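CDP-4-keto-6-deoxy-D-glucose-3-dehydrase (PDB 3BB8) probably catalyses the pyridoxal phosphate-dependent 3-dehydration of CDP-4-keto-6-deoxy-D-glucose in the making of lipopolysaccharide sugars. Local coordinates at residues G110-T115 / G131-F136; D157-I162 / Y184-I189. The protein carries 1 engineered substitution. One frame throughout, in Å; residues are numbered along the deposited sequence.

Interaction 1: residues G110-T115 / G131-F136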
ATOM      1  N   GLY A 110      16.936 -14.922  -9.669  1.00 43.71           N
ATOM      2  CA  GLY A 110      17.875 -16.028  -9.606  1.00 43.88           C
ATOM      3  C   GLY A 110      18.906 -15.842  -8.511  1.00 44.18           C
ATOM      4  O   GLY A 110      19.464 -16.817  -8.003  1.00 45.02           O
ATOM      5  N   ASP A 111      19.161 -14.584  -8.154  1.00 43.60           N
ATOM      6  CA  ASP A 111      20.114 -14.251  -7.104  1.00 42.70           C
ATOM      7  C   ASP A 111      19.567 -14.711  -5.757  1.00 43.15           C
ATOM      8  O   ASP A 111      18.355 -14.910  -5.598  1.00 43.21           O
ATOM      9  CB  ASP A 111      20.376 -12.741  -7.090  1.00 43.86           C
ATOM     10  CG  ASP A 111      21.090 -12.260  -8.350  1.00 46.26           C
ATOM     11  OD1 ASP A 111      21.132 -13.035  -9.333  1.00 47.80           O
ATOM     12  OD2 ASP A 111      21.599 -11.112  -8.364  1.00 46.95           O
ATOM     13  N   GLU A 112      20.460 -14.883  -4.785  1.00 42.15           N
ATOM     14  CA  GLU A 112      20.052 -15.349  -3.466  1.00 40.89           C
ATOM     15  C   GLU A 112      20.138 -14.294  -2.387  1.00 40.06           C
ATOM     16  O   GLU A 112      21.011 -13.425  -2.402  1.00 40.03           O
ATOM     17  CB  GLU A 112      20.884 -16.571  -3.062  1.00 40.09           C
ATOM     18  CG  GLU A 112      20.729 -17.741  -4.030  1.00 41.00           C
ATOM     19  CD  GLU A 112      21.722 -18.865  -3.781  1.00 43.10           C
ATOM     20  OE1 GLU A 112      22.800 -18.596  -3.204  1.00 41.04           O
ATOM     21  OE2 GLU A 112      21.428 -20.015  -4.185  1.00 42.84           O
ATOM     22  N   VAL A 113      19.198 -14.380  -1.456  1.00 39.58           N
ATOM     23  CA  VAL A 113      19.126 -13.475  -0.322  1.00 38.79           C
ATOM     24  C   VAL A 113      19.136 -14.365   0.924  1.00 39.22           C
ATOM     25  O   VAL A 113      18.290 -15.254   1.065  1.00 36.58           O
ATOM     26  CB  VAL A 113      17.811 -12.660  -0.345  1.00 37.61           C
ATOM     27  CG1 VAL A 113      17.783 -11.692   0.813  1.00 36.97           C
ATOM     28  CG2 VAL A 113      17.671 -11.927  -1.665  1.00 35.00           C
ATOM     29  N   ILE A 114      20.105 -14.145   1.806  1.00 39.69           N
ATOM     30  CA  ILE A 114      20.206 -14.925   3.036  1.00 40.48           C
ATOM     31  C   ILE A 114      19.266 -14.357   4.096  1.00 39.70           C
ATOM     32  O   ILE A 114      19.215 -13.140   4.312  1.00 40.32           O
ATOM     33  CB  ILE A 114      21.646 -14.913   3.589  1.00 41.66           C
ATOM     34  CG1 ILE A 114      22.559 -15.721   2.663  1.00 40.94           C
ATOM     35  CG2 ILE A 114      21.668 -15.486   5.004  1.00 42.08           C
ATOM     36  CD1 ILE A 114      24.035 -15.632   3.022  1.00 43.40           C
ATOM     37  N   THR A 115      18.515 -15.237   4.750  1.00 37.16           N
ATOM     38  CA  THR A 115      17.577 -14.801   5.781  1.00 36.85           C
ATOM     39  C   THR A 115      17.290 -15.993   6.698  1.00 36.23           C
ATOM     40  O   THR A 115      17.920 -17.038   6.559  1.00 38.40           O
ATOM     41  CB  THR A 115      16.262 -14.281   5.126  1.00 35.62           C
ATOM     42  OG1 THR A 115      15.419 -13.699   6.124  1.00 37.38           O
ATOM     43  CG2 THR A 115      15.512 -15.416   4.446  1.00 34.66           C
ATOM     44  N   GLY A 131      11.587 -12.538  -7.785  1.00 31.57           N
ATOM     45  CA  GLY A 131      12.238 -13.628  -8.488  1.00 33.02           C
ATOM     46  C   GLY A 131      13.568 -14.068  -7.897  1.00 33.80           C
ATOM     47  O   GLY A 131      14.326 -14.777  -8.549  1.00 34.90           O
ATOM     48  N   LEU A 132      13.878 -13.645  -6.677  1.00 35.94           N
ATOM     49  CA  LEU A 132      15.118 -14.081  -6.060  1.00 36.69           C
ATOM     50  C   LEU A 132      14.874 -15.344  -5.249  1.00 38.20           C
ATOM     51  O   LEU A 132      13.732 -15.767  -5.049  1.00 37.85           O
ATOM     52  CB  LEU A 132      15.725 -12.997  -5.175  1.00 36.87           C
ATOM     53  CG  LEU A 132      16.630 -12.010  -5.910  1.00 39.62           C
ATOM     54  CD1 LEU A 132      15.788 -11.114  -6.799  1.00 40.84           C
ATOM     55  CD2 LEU A 132      17.394 -11.162  -4.906  1.00 42.83           C
ATOM     56  N   ILE A 133      15.958 -15.944  -4.780  1.00 38.80           N
ATOM     57  CA  ILE A 133      15.871 -17.179  -4.025  1.00 39.80           C
ATOM     58  C   ILE A 133      16.304 -16.995  -2.581  1.00 37.86           C
ATOM     59  O   ILE A 133      17.435 -16.588  -2.305  1.00 38.82           O
ATOM     60  CB  ILE A 133      16.743 -18.267  -4.694  1.00 41.34           C
ATOM     61  CG1 ILE A 133      16.294 -18.444  -6.145  1.00 41.07           C
ATOM     62  CG2 ILE A 133      16.623 -19.578  -3.948  1.00 40.28           C
ATOM     63  CD1 ILE A 133      17.305 -19.130  -7.017  1.00 46.66           C
ATOM     64  N   PRO A 134      15.394 -17.269  -1.638  1.00 36.25           N
ATOM     65  CA  PRO A 134      15.695 -17.136  -0.211  1.00 36.86           C
ATOM     66  C   PRO A 134      16.593 -18.293   0.235  1.00 35.87           C
ATOM     67  O   PRO A 134      16.397 -19.437  -0.180  1.00 35.40           O
ATOM     68  CB  PRO A 134      14.317 -17.211   0.448  1.00 35.65           C
ATOM     69  CG  PRO A 134      13.378 -16.800  -0.645  1.00 37.89           C
ATOM     70  CD  PRO A 134      13.957 -17.493  -1.843  1.00 35.19           C
ATOM     71  N   VAL A 135      17.584 -17.980   1.058  1.00 36.14           N
ATOM     72  CA  VAL A 135      18.502 -18.981   1.600  1.00 38.06           C
ATOM     73  C   VAL A 135      18.432 -18.860   3.124  1.00 37.39           C
ATOM     74  O   VAL A 135      18.814 -17.831   3.682  1.00 39.81           O
ATOM     75  CB  VAL A 135      19.945 -18.725   1.122  1.00 37.45           C
ATOM     76  CG1 VAL A 135      20.887 -19.755   1.730  1.00 38.84           C
ATOM     77  CG2 VAL A 135      20.001 -18.801  -0.396  1.00 38.36           C
ATOM     78  N   PHE A 136      17.937 -19.898   3.792  1.00 37.94           N
ATOM     79  CA  PHE A 136      17.790 -19.869   5.249  1.00 39.68           C
ATOM     80  C   PHE A 136      18.874 -20.555   6.087  1.00 40.81           C
ATOM     81  O   PHE A 136      19.479 -21.540   5.663  1.00 41.58           O
ATOM     82  CB  PHE A 136      16.453 -20.496   5.670  1.00 38.02           C
ATOM     83  CG  PHE A 136      15.255 -19.979   4.920  1.00 37.76           C
ATOM     84  CD1 PHE A 136      14.858 -20.574   3.725  1.00 38.60           C
ATOM     85  CD2 PHE A 136      14.496 -18.925   5.435  1.00 35.54           C
ATOM     86  CE1 PHE A 136      13.718 -20.134   3.049  1.00 39.45           C
ATOM     87  CE2 PHE A 136      13.358 -18.475   4.772  1.00 34.96           C
ATOM     88  CZ  PHE A 136      12.965 -19.082   3.575  1.00 38.75           C
TER
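Parallel pairing of strand 112-115 with strand 133-136 joins the two ends of a beta-alpha-beta crossover, with helix 121-129 as the connection, in the large sheet of the aspartate aminotransferase fold. The ladder starts where I133 N meets D111 O at 2.7 Å with an N-H...O angle of 168°. V113 then bonds with both its N and its O, to I133 O and V135 N, and T115 N closes on V135 O. Because V113 straddles P134, the missing N-H of the proline costs this pairing nothing.

On the face carrying E112 and I114, V135 CG2 lies against the flank of E112, 3.6 Å from E112 CB and nearly as close to CD, while I133 CD1 packs on G110 O. The carboxylate is held by R393 in a salt bridge and by S156 OG. Over the other face, which helix 121-129 covers, V113 CG2 presses on L132 CD2 at 3.3 Å. T115 and F136 run side by side there, T115 CG2 at 3.8 Å from F136 CE2; with OG1 anti to the backbone N (chi1 -173°), the methyl is left to meet the ring while OG1 bonds M163 O. G131, with positive phi, is the C-prime residue of the Schellman motif ending helix 121-129, and its O accepts from G110 N at 2.8 Å. Backbone bonds therefore set the register, apolar branches fill both faces, and the buried polar ends of E112 and T115 are satisfied by partners outside the pair.

Interaction 2: residues D157-I162 / Y184-I189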
ATOM      1  N   ASP A 157      28.172 -17.975  -4.841  1.00 59.03           N
ATOM      2  CA  ASP A 157      28.399 -17.101  -5.981  1.00 60.33           C
ATOM      3  C   ASP A 157      27.141 -16.322  -6.362  1.00 59.14           C
ATOM      4  O   ASP A 157      27.221 -15.294  -7.035  1.00 59.13           O
ATOM      5  CB  ASP A 157      28.885 -17.932  -7.171  1.00 64.58           C
ATOM      6  CG  ASP A 157      27.999 -19.144  -7.439  1.00 69.34           C
ATOM      7  OD1 ASP A 157      27.757 -19.930  -6.491  1.00 72.25           O
ATOM      8  OD2 ASP A 157      27.551 -19.315  -8.596  1.00 71.85           O
ATOM      9  N   LYS A 158      25.982 -16.809  -5.927  1.00 57.02           N
ATOM     10  CA  LYS A 158      24.717 -16.156  -6.239  1.00 54.49           C
ATOM     11  C   LYS A 158      24.189 -15.261  -5.123  1.00 52.86           C
ATOM     12  O   LYS A 158      23.171 -14.594  -5.286  1.00 52.63           O
ATOM     13  CB  LYS A 158      23.667 -17.205  -6.588  1.00 53.83           C
ATOM     14  CG  LYS A 158      23.978 -17.959  -7.862  1.00 56.04           C
ATOM     15  CD  LYS A 158      22.914 -18.994  -8.160  1.00 57.37           C
ATOM     16  CE  LYS A 158      23.150 -19.660  -9.508  1.00 58.47           C
ATOM     17  NZ  LYS A 158      22.098 -20.680  -9.788  1.00 59.05           N
ATOM     18  N   THR A 159      24.882 -15.237  -3.991  1.00 50.79           N
ATOM     19  CA  THR A 159      24.446 -14.419  -2.872  1.00 49.72           C
ATOM     20  C   THR A 159      24.720 -12.953  -3.151  1.00 49.50           C
ATOM     21  O   THR A 159      25.851 -12.577  -3.456  1.00 49.90           O
ATOM     22  CB  THR A 159      25.168 -14.815  -1.572  1.00 49.18           C
ATOM     23  OG1 THR A 159      25.017 -16.222  -1.351  1.00 47.40           O
ATOM     24  CG2 THR A 159      24.578 -14.055  -0.391  1.00 48.91           C
ATOM     25  N   LYS A 160      23.688 -12.122  -3.037  1.00 48.43           N
ATOM     26  CA  LYS A 160      23.841 -10.695  -3.287  1.00 47.71           C
ATOM     27  C   LYS A 160      23.373  -9.837  -2.131  1.00 44.66           C
ATOM     28  O   LYS A 160      23.635  -8.638  -2.093  1.00 45.44           O
ATOM     29  CB  LYS A 160      23.091 -10.293  -4.563  1.00 50.17           C
ATOM     30  CG  LYS A 160      23.741 -10.801  -5.838  1.00 54.93           C
ATOM     31  CD  LYS A 160      25.137 -10.201  -6.002  1.00 59.61           C
ATOM     32  CE  LYS A 160      25.878 -10.795  -7.201  1.00 61.84           C
ATOM     33  NZ  LYS A 160      27.260 -10.237  -7.332  1.00 62.24           N
ATOM     34  N   ALA A 161      22.680 -10.437  -1.175  1.00 42.90           N
ATOM     35  CA  ALA A 161      22.200  -9.650  -0.049  1.00 41.10           C
ATOM     36  C   ALA A 161      21.749 -10.464   1.144  1.00 37.54           C
ATOM     37  O   ALA A 161      21.566 -11.679   1.073  1.00 36.44           O
ATOM     38  CB  ALA A 161      21.047  -8.744  -0.507  1.00 42.11           C
ATOM     39  N   ILE A 162      21.568  -9.759   2.248  1.00 35.59           N
ATOM     40  CA  ILE A 162      21.095 -10.360   3.476  1.00 34.84           C
ATOM     41  C   ILE A 162      19.988  -9.460   3.984  1.00 34.37           C
ATOM     42  O   ILE A 162      20.190  -8.251   4.133  1.00 34.02           O
ATOM     43  CB  ILE A 162      22.192 -10.425   4.550  1.00 34.69           C
ATOM     44  CG1 ILE A 162      23.353 -11.289   4.063  1.00 34.52           C
ATOM     45  CG2 ILE A 162      21.611 -10.985   5.840  1.00 34.56           C
ATOM     46  CD1 ILE A 162      24.490 -11.398   5.065  1.00 33.64           C
ATOM     47  N   TYR A 184      31.807 -10.203   1.697  1.00 54.26           N
ATOM     48  CA  TYR A 184      31.316 -10.569   0.374  1.00 52.02           C
ATOM     49  C   TYR A 184      30.634  -9.438  -0.392  1.00 49.70           C
ATOM     50  O   TYR A 184      30.063  -9.664  -1.459  1.00 47.50           O
ATOM     51  CB  TYR A 184      30.368 -11.765   0.482  1.00 54.65           C
ATOM     52  CG  TYR A 184      31.050 -13.026   0.961  1.00 56.61           C
ATOM     53  CD1 TYR A 184      31.285 -13.246   2.319  1.00 56.85           C
ATOM     54  CD2 TYR A 184      31.499 -13.983   0.050  1.00 57.48           C
ATOM     55  CE1 TYR A 184      31.952 -14.393   2.757  1.00 58.02           C
ATOM     56  CE2 TYR A 184      32.168 -15.129   0.474  1.00 57.92           C
ATOM     57  CZ  TYR A 184      32.392 -15.328   1.826  1.00 57.92           C
ATOM     58  OH  TYR A 184      33.064 -16.456   2.238  1.00 56.23           O
ATOM     59  N   ASN A 185      30.704  -8.225   0.151  1.00 47.95           N
ATOM     60  CA  ASN A 185      30.098  -7.054  -0.474  1.00 47.03           C
ATOM     61  C   ASN A 185      28.603  -7.250  -0.726  1.00 46.62           C
ATOM     62  O   ASN A 185      28.066  -6.829  -1.758  1.00 44.84           O
ATOM     63  CB  ASN A 185      30.803  -6.737  -1.793  1.00 48.02           C
ATOM     64  CG  ASN A 185      32.207  -6.233  -1.589  1.00 49.23           C
ATOM     65  OD1 ASN A 185      32.420  -5.158  -1.021  1.00 50.73           O
ATOM     66  ND2 ASN A 185      33.182  -7.009  -2.045  1.00 49.01           N
ATOM     67  N   LEU A 186      27.940  -7.891   0.230  1.00 45.18           N
ATOM     68  CA  LEU A 186      26.515  -8.159   0.137  1.00 43.29           C
ATOM     69  C   LEU A 186      25.720  -6.970   0.652  1.00 41.15           C
ATOM     70  O   LEU A 186      26.161  -6.268   1.564  1.00 40.70           O
ATOM     71  CB  LEU A 186      26.155  -9.378   0.982  1.00 44.28           C
ATOM     72  CG  LEU A 186      26.879 -10.693   0.708  1.00 46.91           C
ATOM     73  CD1 LEU A 186      26.501 -11.700   1.788  1.00 45.66           C
ATOM     74  CD2 LEU A 186      26.517 -11.211  -0.679  1.00 46.94           C
ATOM     75  N   TRP A 187      24.553  -6.751   0.051  1.00 38.16           N
ATOM     76  CA  TRP A 187      23.646  -5.684   0.469  1.00 34.33           C
ATOM     77  C   TRP A 187      23.056  -6.126   1.801  1.00 32.33           C
ATOM     78  O   TRP A 187      22.828  -7.317   2.004  1.00 31.23           O
ATOM     79  CB  TRP A 187      22.485  -5.535  -0.525  1.00 33.60           C
ATOM     80  CG  TRP A 187      22.814  -4.841  -1.798  1.00 29.23           C
ATOM     81  CD1 TRP A 187      22.888  -5.396  -3.042  1.00 30.35           C
ATOM     82  CD2 TRP A 187      23.066  -3.446  -1.961  1.00 28.04           C
ATOM     83  NE1 TRP A 187      23.168  -4.424  -3.974  1.00 30.40           N
ATOM     84  CE2 TRP A 187      23.282  -3.218  -3.335  1.00 26.93           C
ATOM     85  CE3 TRP A 187      23.124  -2.361  -1.076  1.00 27.90           C
ATOM     86  CZ2 TRP A 187      23.549  -1.955  -3.846  1.00 28.69           C
ATOM     87  CZ3 TRP A 187      23.388  -1.110  -1.582  1.00 28.58           C
ATOM     88  CH2 TRP A 187      23.597  -0.914  -2.955  1.00 27.33           C
ATOM     89  N   LEU A 188      22.795  -5.187   2.703  1.00 32.64           N
ATOM     90  CA  LEU A 188      22.199  -5.547   3.987  1.00 33.35           C
ATOM     91  C   LEU A 188      20.921  -4.770   4.303  1.00 33.01           C
ATOM     92  O   LEU A 188      20.945  -3.539   4.426  1.00 31.47           O
ATOM     93  CB  LEU A 188      23.188  -5.337   5.147  1.00 32.70           C
ATOM     94  CG  LEU A 188      22.531  -5.590   6.522  1.00 33.58           C
ATOM     95  CD1 LEU A 188      22.285  -7.080   6.683  1.00 27.69           C
ATOM     96  CD2 LEU A 188      23.399  -5.066   7.663  1.00 31.76           C
ATOM     97  N   ILE A 189      19.809  -5.486   4.451  1.00 32.59           N
ATOM     98  CA  ILE A 189      18.549  -4.831   4.802  1.00 31.94           C
ATOM     99  C   ILE A 189      18.114  -5.227   6.213  1.00 32.98           C
ATOM    100  O   ILE A 189      17.932  -6.409   6.516  1.00 31.32           O
ATOM    101  CB  ILE A 189      17.420  -5.178   3.810  1.00 30.89           C
ATOM    102  CG1 ILE A 189      17.729  -4.553   2.448  1.00 31.97           C
ATOM    103  CG2 ILE A 189      16.081  -4.636   4.323  1.00 27.44           C
ATOM    104  CD1 ILE A 189      16.843  -5.011   1.343  1.00 28.28           C
TER
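L186 is wedged against T159 and I162, its two methyls dividing the work. CD2 drops onto the T159 backbone, 3.2 Å from T159 O, and also meets T159 CG2. The other branch, CD1, lies between T159 CG2 and the tip of I162, with I162 CD1 at 3.9 Å. The threonine offers its methyl because CG2 stands anti to the backbone N; its OG1, turned to the other side, bonds S156 N. L188 comes at I162 from further along the strand: CG is anti to its backbone N (chi1 175°), which brings CD1 back to 4.0 Å from I162 CB. I162 is thus met by two leucines, L186 just before the neighbouring strand and L188 on it.

W187, between them in sequence, pairs with A161 on the opposite face. Their CB atoms are 3.5 Å apart, but the indole leads away from the alanine, leaving K160 O at the ring edge near its plane, 3.5 Å from W187 CD1. R105 holds the indole from outside the pair: its carbonyl accepts from W187 NE1 and its guanidinium makes a cation-pi contact.

Three backbone bonds hold these groups in register. W187 N donates to K160 O in a straight bond (173°), I162 N to W187 O at 2.8 Å, and I189 N to I162 O. This is the parallel strand pairing of a beta-alpha-beta unit, with helix 174-184 between strands 159-165 and 187-191; the second strand runs on to D191 in the pyridoxal phosphate pocket, as expected of an aspartate aminotransferase-type fold.

In the fold
Interaction 1 closes before interaction 2 opens along the chain, yet their centres lie only 9 Å apart in one mixed sheet. Their seam is the pairing of 112-115 with 159-165: E112 N lies 2.8 Å from K158 O and I114 N 3.0 Å from A161 O, both probable hydrogen bonds. The four strands of the two beta-alpha-beta units thus lie side by side in parallel order, 133-140, 112-115, 159-165, 187-191, with 393-394 and 211-215 continuing the run at its two ends. The side chains of T115 and I189 are each about 10 Å from the bound pyridoxal phosphate, so both contacts lie near the cofactor without touching it, consistent with this sheet carrying the pocket.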